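Local coordinates for protein cytochrome P450 (Bacillus megaterium, PDB 5L92) that binds heme and the steroid corticosterone, and probably acts as a cytochrome P450 monooxygenase that hydroxylates steroids with molecular oxygen, at residues 255-269 against 366-378. Residues are numbered along the deposited sequence; the frame is centred on the assembly and turned at random.
Sequences IYCLMEDKASFERLK and LAELIDRYPQMDW
I370 of helix 355-372 is a knob set among L258, F265, L268 and K269: its CD1 meets L268 CD2 at 3.6 Å, while its CG2 lies near F265 CE1 and the aliphatic start of K269. Beside it I255 rests its CD1 against both L366 CD2 (3.7 Å) and L369 CD1; branched side chains suit such close interlocking. Flexible methionines fill the next layer. Bends at chi2 (-64°) and chi3 bring M259 CE against one face of the F265 ring, toward its rim, and onto M376 CG. From its place on the helix, M259 CB lies over the W378 six-membered ring, 3.5 Å from its centroid, a CH-pi contact. W378 and Y256 form an offset edge-to-face pair, the W378 edge toward the Y256 face (planes at 64°). At the polar edge, K262 NZ makes a salt bridge to D377 OD1 (2.8 Å), from above the carboxylate plane, and donates to M259 O. K269 runs its CE over the other F265 face; its NZ hydrogen-bonds P374 O (2.8 Å) and salt-bridges E266. A methionine in its place would probably leave P374 O and the E266 carboxylate without their charged donor. K269 is thus amphipathic, its stem extending the apolar seam and its ammonium ending it, while K262 adds a charge pair and a backbone bond.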
ATOM      1  N   ILE A 255      12.058   3.313   8.893  1.00 23.94           N
ATOM      2  CA  ILE A 255      12.670   3.374  10.205  1.00 24.26           C
ATOM      3  C   ILE A 255      13.250   2.014  10.560  1.00 24.11           C
ATOM      4  O   ILE A 255      14.361   1.920  11.098  1.00 23.88           O
ATOM      5  CB  ILE A 255      11.650   3.840  11.254  1.00 24.84           C
ATOM      6  CG1 ILE A 255      11.201   5.298  10.981  1.00 25.99           C
ATOM      7  CG2 ILE A 255      12.198   3.723  12.669  1.00 25.38           C
ATOM      8  CD1 ILE A 255      12.248   6.268  11.145  1.00 24.98           C
ATOM      9  N   TYR A 256      12.517   0.944  10.246  1.00 23.87           N
ATOM     10  CA  TYR A 256      13.035  -0.396  10.498  1.00 25.24           C
ATOM     11  C   TYR A 256      14.342  -0.623   9.752  1.00 25.50           C
ATOM     12  O   TYR A 256      15.299  -1.152  10.321  1.00 25.63           O
ATOM     13  CB  TYR A 256      12.010  -1.469  10.133  1.00 25.44           C
ATOM     14  CG  TYR A 256      12.481  -2.835  10.570  1.00 27.74           C
ATOM     15  CD1 TYR A 256      13.256  -3.624   9.730  1.00 28.92           C
ATOM     16  CD2 TYR A 256      12.192  -3.305  11.839  1.00 28.74           C
ATOM     17  CE1 TYR A 256      13.706  -4.857  10.132  1.00 31.51           C
ATOM     18  CE2 TYR A 256      12.639  -4.505  12.253  1.00 31.11           C
ATOM     19  CZ  TYR A 256      13.401  -5.294  11.391  1.00 32.06           C
ATOM     20  OH  TYR A 256      13.858  -6.499  11.812  1.00 33.84           O
ATOM     21  N   CYS A 257      14.409  -0.220   8.486  1.00 25.04           N
ATOM     22  CA  CYS A 257      15.620  -0.461   7.706  1.00 25.59           C
ATOM     23  C   CYS A 257      16.802   0.346   8.250  1.00 25.21           C
ATOM     24  O   CYS A 257      17.933  -0.165   8.285  1.00 26.26           O
ATOM     25  CB  CYS A 257      15.402  -0.122   6.238  1.00 25.42           C
ATOM     26  SG  CYS A 257      14.385  -1.302   5.271  1.00 29.56           S
ATOM     27  N   LEU A 258      16.556   1.593   8.700  1.00 24.04           N
ATOM     28  CA  LEU A 258      17.632   2.453   9.177  1.00 24.74           C
ATOM     29  C   LEU A 258      18.154   2.001  10.528  1.00 26.08           C
ATOM     30  O   LEU A 258      19.345   2.176  10.825  1.00 25.78           O
ATOM     31  CB  LEU A 258      17.171   3.924   9.225  1.00 24.03           C
ATOM     32  CG  LEU A 258      16.824   4.529   7.874  1.00 24.49           C
ATOM     33  CD1 LEU A 258      16.187   5.879   8.059  1.00 23.88           C
ATOM     34  CD2 LEU A 258      17.977   4.631   6.881  1.00 26.01           C
ATOM     35  N   MET A 259      17.290   1.404  11.343  1.00 25.42           N
ATOM     36  CA  MET A 259      17.703   0.818  12.605  1.00 26.54           C
ATOM     37  C   MET A 259      18.426  -0.509  12.407  1.00 27.39           C
ATOM     38  O   MET A 259      19.348  -0.835  13.167  1.00 27.23           O
ATOM     39  CB  MET A 259      16.494   0.630  13.510  1.00 27.14           C
ATOM     40  CG  MET A 259      15.808   1.970  13.937  1.00 28.08           C
ATOM     41  SD  MET A 259      16.806   3.075  14.941  1.00 28.33           S
ATOM     42  CE  MET A 259      17.489   4.112  13.662  1.00 27.30           C
ATOM     43  N   GLU A 260      17.996  -1.296  11.424  1.00 27.02           N
ATOM     44  CA  GLU A 260      18.691  -2.533  11.111  1.00 29.31           C
ATOM     45  C   GLU A 260      20.122  -2.255  10.674  1.00 28.77           C
ATOM     46  O   GLU A 260      21.038  -2.956  11.094  1.00 27.66           O
ATOM     47  CB  GLU A 260      17.937  -3.291  10.012  1.00 31.31           C
ATOM     48  CG  GLU A 260      18.375  -4.714   9.830  1.00 39.94           C
ATOM     49  CD  GLU A 260      17.351  -5.518   9.007  1.00 44.24           C
ATOM     50  OE1 GLU A 260      16.750  -4.966   8.041  1.00 40.58           O
ATOM     51  OE2 GLU A 260      17.122  -6.684   9.365  1.00 43.68           O
ATOM     52  N   ASP A 261      20.330  -1.255   9.807  1.00 28.48           N
ATOM     53  CA  ASP A 261      21.669  -0.920   9.274  1.00 28.90           C
ATOM     54  C   ASP A 261      22.062   0.498   9.684  1.00 27.99           C
ATOM     55  O   ASP A 261      21.829   1.476   8.955  1.00 28.24           O
ATOM     56  CB  ASP A 261      21.755  -1.043   7.754  1.00 30.11           C
ATOM     57  CG  ASP A 261      23.115  -0.608   7.229  1.00 30.36           C
ATOM     58  OD1 ASP A 261      24.060  -0.568   8.039  1.00 29.38           O
ATOM     59  OD2 ASP A 261      23.245  -0.338   6.017  1.00 32.73           O
ATOM     60  N   LYS A 262      22.723   0.595  10.832  1.00 27.82           N
ATOM     61  CA  LYS A 262      23.110   1.900  11.347  1.00 29.37           C
ATOM     62  C   LYS A 262      24.101   2.619  10.449  1.00 29.53           C
ATOM     63  O   LYS A 262      24.139   3.857  10.475  1.00 28.72           O
ATOM     64  CB  LYS A 262      23.669   1.751  12.762  1.00 29.76           C
ATOM     65  CG  LYS A 262      22.633   1.239  13.732  1.00 29.31           C
ATOM     66  CD  LYS A 262      21.447   2.176  13.790  1.00 31.81           C
ATOM     67  CE  LYS A 262      20.780   2.114  15.156  1.00 34.50           C
ATOM     68  NZ  LYS A 262      20.545   0.679  15.569  1.00 32.40           N
ATOM     69  N   ALA A 263      24.880   1.909   9.629  1.00 29.24           N
ATOM     70  CA  ALA A 263      25.752   2.639   8.708  1.00 30.58           C
ATOM     71  C   ALA A 263      24.933   3.452   7.708  1.00 29.05           C
ATOM     72  O   ALA A 263      25.324   4.565   7.356  1.00 28.75           O
ATOM     73  CB  ALA A 263      26.714   1.706   7.966  1.00 31.24           C
ATOM     74  N   SER A 264      23.801   2.908   7.226  1.00 28.58           N
ATOM     75  CA  SER A 264      22.913   3.692   6.360  1.00 29.58           C
ATOM     76  C   SER A 264      22.353   4.898   7.097  1.00 28.99           C
ATOM     77  O   SER A 264      22.333   6.007   6.566  1.00 29.09           O
ATOM     78  CB  SER A 264      21.758   2.826   5.830  1.00 30.07           C
ATOM     79  OG  SER A 264      22.208   1.871   4.881  1.00 30.79           O
ATOM     80  N   PHE A 265      21.890   4.690   8.324  1.00 27.68           N
ATOM     81  CA  PHE A 265      21.364   5.771   9.135  1.00 28.47           C
ATOM     82  C   PHE A 265      22.419   6.856   9.378  1.00 29.37           C
ATOM     83  O   PHE A 265      22.130   8.051   9.261  1.00 29.34           O
ATOM     84  CB  PHE A 265      20.839   5.178  10.442  1.00 28.61           C
ATOM     85  CG  PHE A 265      20.130   6.165  11.338  1.00 29.36           C
ATOM     86  CD1 PHE A 265      19.197   7.021  10.845  1.00 28.56           C
ATOM     87  CD2 PHE A 265      20.379   6.188  12.692  1.00 31.46           C
ATOM     88  CE1 PHE A 265      18.532   7.904  11.677  1.00 30.26           C
ATOM     89  CE2 PHE A 265      19.699   7.062  13.520  1.00 31.93           C
ATOM     90  CZ  PHE A 265      18.789   7.923  13.005  1.00 32.06           C
ATOM     91  N   GLU A 266      23.663   6.467   9.698  1.00 29.16           N
ATOM     92  CA  GLU A 266      24.670   7.500   9.946  1.00 29.93           C
ATOM     93  C   GLU A 266      24.949   8.284   8.680  1.00 29.90           C
ATOM     94  O   GLU A 266      25.208   9.484   8.730  1.00 29.46           O
ATOM     95  CB  GLU A 266      25.984   6.905  10.489  1.00 30.68           C
ATOM     96  CG  GLU A 266      25.877   6.273  11.852  1.00 31.80           C
ATOM     97  CD  GLU A 266      25.145   7.138  12.850  1.00 35.02           C
ATOM     98  OE1 GLU A 266      25.644   8.228  13.169  1.00 35.37           O
ATOM     99  OE2 GLU A 266      24.061   6.735  13.321  1.00 39.74           O
ATOM    100  N   ARG A 267      24.864   7.634   7.529  1.00 29.97           N
ATOM    101  CA  ARG A 267      25.176   8.344   6.310  1.00 30.96           C
ATOM    102  C   ARG A 267      24.048   9.296   5.942  1.00 31.17           C
ATOM    103  O   ARG A 267      24.283  10.454   5.580  1.00 31.40           O
ATOM    104  CB  ARG A 267      25.459   7.345   5.201  1.00 31.98           C
ATOM    105  CG  ARG A 267      25.797   8.072   3.929  1.00 34.39           C
ATOM    106  CD  ARG A 267      26.267   7.176   2.821  1.00 38.83           C
ATOM    107  NE  ARG A 267      26.431   7.993   1.628  1.00 40.83           N
ATOM    108  CZ  ARG A 267      26.347   7.549   0.385  1.00 39.41           C
ATOM    109  NH1 ARG A 267      26.106   6.259   0.138  1.00 38.10           N
ATOM    110  NH2 ARG A 267      26.498   8.415  -0.610  1.00 38.48           N
ATOM    111  N   LEU A 268      22.807   8.832   6.065  1.00 31.26           N
ATOM    112  CA  LEU A 268      21.658   9.684   5.810  1.00 31.73           C
ATOM    113  C   LEU A 268      21.716  10.968   6.632  1.00 31.96           C
ATOM    114  O   LEU A 268      21.412  12.051   6.125  1.00 33.79           O
ATOM    115  CB  LEU A 268      20.376   8.895   6.116  1.00 31.95           C
ATOM    116  CG  LEU A 268      19.070   9.604   5.768  1.00 32.27           C
ATOM    117  CD1 LEU A 268      19.024   9.959   4.294  1.00 33.51           C
ATOM    118  CD2 LEU A 268      17.903   8.660   6.132  1.00 34.57           C
ATOM    119  N   LYS A 269      22.091  10.866   7.905  1.00 31.29           N
ATOM    120  CA  LYS A 269      22.210  12.048   8.754  1.00 33.53           C
ATOM    121  C   LYS A 269      23.280  12.997   8.257  1.00 34.79           C
ATOM    122  O   LYS A 269      23.107  14.220   8.344  1.00 35.32           O
ATOM    123  CB  LYS A 269      22.505  11.647  10.193  1.00 32.79           C
ATOM    124  CG  LYS A 269      21.292  11.108  10.890  1.00 31.79           C
ATOM    125  CD  LYS A 269      21.566  10.722  12.343  1.00 32.22           C
ATOM    126  CE  LYS A 269      22.437   9.488  12.433  1.00 32.03           C
ATOM    127  NZ  LYS A 269      22.775   9.185  13.861  1.00 35.24           N
ATOM    128  N   LEU A 366       9.566  11.546   7.657  1.00 30.18           N
ATOM    129  CA  LEU A 366      10.832  10.914   8.012  1.00 30.38           C
ATOM    130  C   LEU A 366      11.925  11.951   8.264  1.00 30.67           C
ATOM    131  O   LEU A 366      12.711  11.794   9.203  1.00 30.88           O
ATOM    132  CB  LEU A 366      11.249   9.941   6.936  1.00 28.45           C
ATOM    133  CG  LEU A 366      10.415   8.649   6.906  1.00 27.86           C
ATOM    134  CD1 LEU A 366      10.632   7.917   5.613  1.00 27.87           C
ATOM    135  CD2 LEU A 366      10.698   7.766   8.094  1.00 26.81           C
ATOM    136  N   ALA A 367      11.960  13.030   7.468  1.00 30.45           N
ATOM    137  CA  ALA A 367      12.987  14.062   7.630  1.00 32.17           C
ATOM    138  C   ALA A 367      12.879  14.700   9.003  1.00 32.39           C
ATOM    139  O   ALA A 367      13.888  14.987   9.659  1.00 32.48           O
ATOM    140  CB  ALA A 367      12.848  15.124   6.537  1.00 33.60           C
ATOM    141  N   GLU A 368      11.654  14.883   9.475  1.00 32.65           N
ATOM    142  CA  GLU A 368      11.452  15.508  10.768  1.00 35.09           C
ATOM    143  C   GLU A 368      11.812  14.539  11.884  1.00 35.45           C
ATOM    144  O   GLU A 368      12.471  14.915  12.854  1.00 35.66           O
ATOM    145  CB  GLU A 368      10.012  15.988  10.867  1.00 35.93           C
ATOM    146  CG  GLU A 368       9.693  16.752  12.093  1.00 41.25           C
ATOM    147  CD  GLU A 368      10.398  18.090  12.149  1.00 45.26           C
ATOM    148  OE1 GLU A 368      10.717  18.652  11.078  1.00 46.35           O
ATOM    149  OE2 GLU A 368      10.644  18.577  13.270  1.00 47.82           O
ATOM    150  N   LEU A 369      11.416  13.277  11.754  1.00 34.04           N
ATOM    151  CA  LEU A 369      11.840  12.287  12.736  1.00 34.39           C
ATOM    152  C   LEU A 369      13.353  12.246  12.865  1.00 34.72           C
ATOM    153  O   LEU A 369      13.904  12.206  13.976  1.00 35.19           O
ATOM    154  CB  LEU A 369      11.329  10.912  12.333  1.00 33.86           C
ATOM    155  CG  LEU A 369      10.076  10.423  12.998  1.00 36.58           C
ATOM    156  CD1 LEU A 369       9.825   9.040  12.442  1.00 33.79           C
ATOM    157  CD2 LEU A 369      10.252  10.419  14.505  1.00 37.58           C
ATOM    158  N   ILE A 370      14.041  12.177  11.730  1.00 33.54           N
ATOM    159  CA  ILE A 370      15.486  12.025  11.754  1.00 34.14           C
ATOM    160  C   ILE A 370      16.134  13.288  12.302  1.00 34.80           C
ATOM    161  O   ILE A 370      17.133  13.223  13.022  1.00 34.43           O
ATOM    162  CB  ILE A 370      15.997  11.671  10.343  1.00 33.26           C
ATOM    163  CG1 ILE A 370      15.486  10.286   9.945  1.00 33.01           C
ATOM    164  CG2 ILE A 370      17.499  11.724  10.295  1.00 34.92           C
ATOM    165  CD1 ILE A 370      15.578  10.045   8.459  1.00 35.82           C
ATOM    166  N   ASP A 371      15.565  14.455  11.992  1.00 35.85           N
ATOM    167  CA  ASP A 371      16.167  15.712  12.438  1.00 37.77           C
ATOM    168  C   ASP A 371      16.038  15.875  13.947  1.00 37.71           C
ATOM    169  O   ASP A 371      16.943  16.401  14.596  1.00 39.29           O
ATOM    170  CB  ASP A 371      15.513  16.892  11.715  1.00 41.12           C
ATOM    171  CG  ASP A 371      16.215  18.214  12.007  1.00 49.65           C
ATOM    172  OD1 ASP A 371      17.253  18.507  11.364  1.00 55.55           O
ATOM    173  OD2 ASP A 371      15.735  18.943  12.894  1.00 47.06           O
ATOM    174  N   ARG A 372      14.945  15.412  14.511  1.00 36.53           N
ATOM    175  CA  ARG A 372      14.700  15.497  15.931  1.00 36.99           C
ATOM    176  C   ARG A 372      15.330  14.454  16.791  1.00 37.48           C
ATOM    177  O   ARG A 372      15.693  14.745  17.875  1.00 36.95           O
ATOM    178  CB  ARG A 372      13.207  15.424  16.221  1.00 37.63           C
ATOM    179  CG  ARG A 372      12.393  16.491  15.548  1.00 40.16           C
ATOM    180  CD  ARG A 372      11.323  17.016  16.437  1.00 40.04           C
ATOM    181  NE  ARG A 372      10.401  17.876  15.739  1.00 44.25           N
ATOM    182  CZ  ARG A 372       9.246  18.250  16.243  1.00 41.55           C
ATOM    183  NH1 ARG A 372       8.892  17.845  17.425  1.00 38.84           N
ATOM    184  NH2 ARG A 372       8.462  19.041  15.570  1.00 42.94           N
ATOM    185  N   TYR A 373      15.422  13.233  16.318  1.00 35.91           N
ATOM    186  CA  TYR A 373      15.952  12.141  17.106  1.00 35.72           C
ATOM    187  C   TYR A 373      17.082  11.357  16.420  1.00 34.57           C
ATOM    188  O   TYR A 373      16.963  10.207  16.124  1.00 33.54           O
ATOM    189  CB  TYR A 373      14.799  11.220  17.518  1.00 36.29           C
ATOM    190  CG  TYR A 373      13.582  11.953  18.017  1.00 37.33           C
ATOM    191  CD1 TYR A 373      13.658  12.757  19.113  1.00 37.28           C
ATOM    192  CD2 TYR A 373      12.364  11.845  17.387  1.00 37.30           C
ATOM    193  CE1 TYR A 373      12.578  13.430  19.565  1.00 37.25           C
ATOM    194  CE2 TYR A 373      11.269  12.521  17.845  1.00 37.60           C
ATOM    195  CZ  TYR A 373      11.397  13.319  18.925  1.00 38.75           C
ATOM    196  OH  TYR A 373      10.357  14.002  19.401  1.00 42.57           O
ATOM    197  N   PRO A 374      18.232  12.089  16.216  1.00 34.40           N
ATOM    198  CA  PRO A 374      19.314  11.375  15.538  1.00 34.77           C
ATOM    199  C   PRO A 374      19.947  10.186  16.260  1.00 34.22           C
ATOM    200  O   PRO A 374      20.596   9.423  15.633  1.00 34.00           O
ATOM    201  CB  PRO A 374      20.367  12.440  15.308  1.00 34.91           C
ATOM    202  CG  PRO A 374      20.162  13.426  16.340  1.00 36.56           C
ATOM    203  CD  PRO A 374      18.718  13.508  16.495  1.00 35.15           C
ATOM    204  N   GLN A 375      19.739  10.067  17.549  1.00 34.75           N
ATOM    205  CA  GLN A 375      20.291   8.997  18.302  1.00 35.30           C
ATOM    206  C   GLN A 375      19.256   7.930  18.622  1.00 32.85           C
ATOM    207  O   GLN A 375      19.470   7.118  19.472  1.00 31.67           O
ATOM    208  CB  GLN A 375      20.939   9.532  19.558  1.00 36.80           C
ATOM    209  CG  GLN A 375      22.038  10.531  19.332  1.00 40.07           C
ATOM    210  CD  GLN A 375      23.016  10.091  18.275  1.00 57.24           C
ATOM    211  OE1 GLN A 375      23.615   9.025  18.367  1.00 57.25           O
ATOM    212  NE2 GLN A 375      23.171  10.896  17.256  1.00 47.89           N
ATOM    213  N   MET A 376      18.149   7.937  17.912  1.00 32.55           N
ATOM    214  CA  MET A 376      17.111   6.961  18.112  1.00 32.44           C
ATOM    215  C   MET A 376      17.564   5.513  17.901  1.00 29.23           C
ATOM    216  O   MET A 376      18.416   5.235  17.121  1.00 29.59           O
ATOM    217  CB  MET A 376      15.874   7.281  17.257  1.00 32.35           C
ATOM    218  CG  MET A 376      15.836   6.716  15.858  1.00 31.78           C
ATOM    219  SD  MET A 376      14.343   7.057  14.921  1.00 36.94           S
ATOM    220  CE  MET A 376      14.894   8.355  13.932  1.00 33.76           C
ATOM    221  N   ASP A 377      16.969   4.612  18.647  1.00 29.83           N
ATOM    222  CA  ASP A 377      17.266   3.204  18.541  1.00 30.62           C
ATOM    223  C   ASP A 377      16.108   2.390  19.070  1.00 30.70           C
ATOM    224  O   ASP A 377      15.184   2.914  19.621  1.00 29.27           O
ATOM    225  CB  ASP A 377      18.568   2.877  19.262  1.00 31.48           C
ATOM    226  CG  ASP A 377      19.295   1.648  18.687  1.00 34.78           C
ATOM    227  OD1 ASP A 377      18.845   1.020  17.762  1.00 33.11           O
ATOM    228  OD2 ASP A 377      20.332   1.318  19.193  1.00 37.16           O
ATOM    229  N   TRP A 378      16.174   1.094  18.866  1.00 29.80           N
ATOM    230  CA  TRP A 378      15.153   0.221  19.337  1.00 29.49           C
ATOM    231  C   TRP A 378      14.962   0.431  20.819  1.00 29.52           C
ATOM    232  O   TRP A 378      15.893   0.582  21.532  1.00 29.62           O
ATOM    233  CB  TRP A 378      15.510  -1.244  19.130  1.00 31.74           C
ATOM    234  CG  TRP A 378      16.199  -1.623  17.906  1.00 32.08           C
ATOM    235  CD1 TRP A 378      17.488  -1.860  17.784  1.00 34.03           C
ATOM    236  CD2 TRP A 378      15.626  -1.878  16.639  1.00 31.13           C
ATOM    237  NE1 TRP A 378      17.786  -2.210  16.534  1.00 33.23           N
ATOM    238  CE2 TRP A 378      16.646  -2.242  15.803  1.00 30.72           C
ATOM    239  CE3 TRP A 378      14.348  -1.825  16.134  1.00 30.24           C
ATOM    240  CZ2 TRP A 378      16.440  -2.542  14.494  1.00 29.10           C
ATOM    241  CZ3 TRP A 378      14.152  -2.115  14.867  1.00 29.41           C
ATOM    242  CH2 TRP A 378      15.177  -2.477  14.049  1.00 29.77           C
TER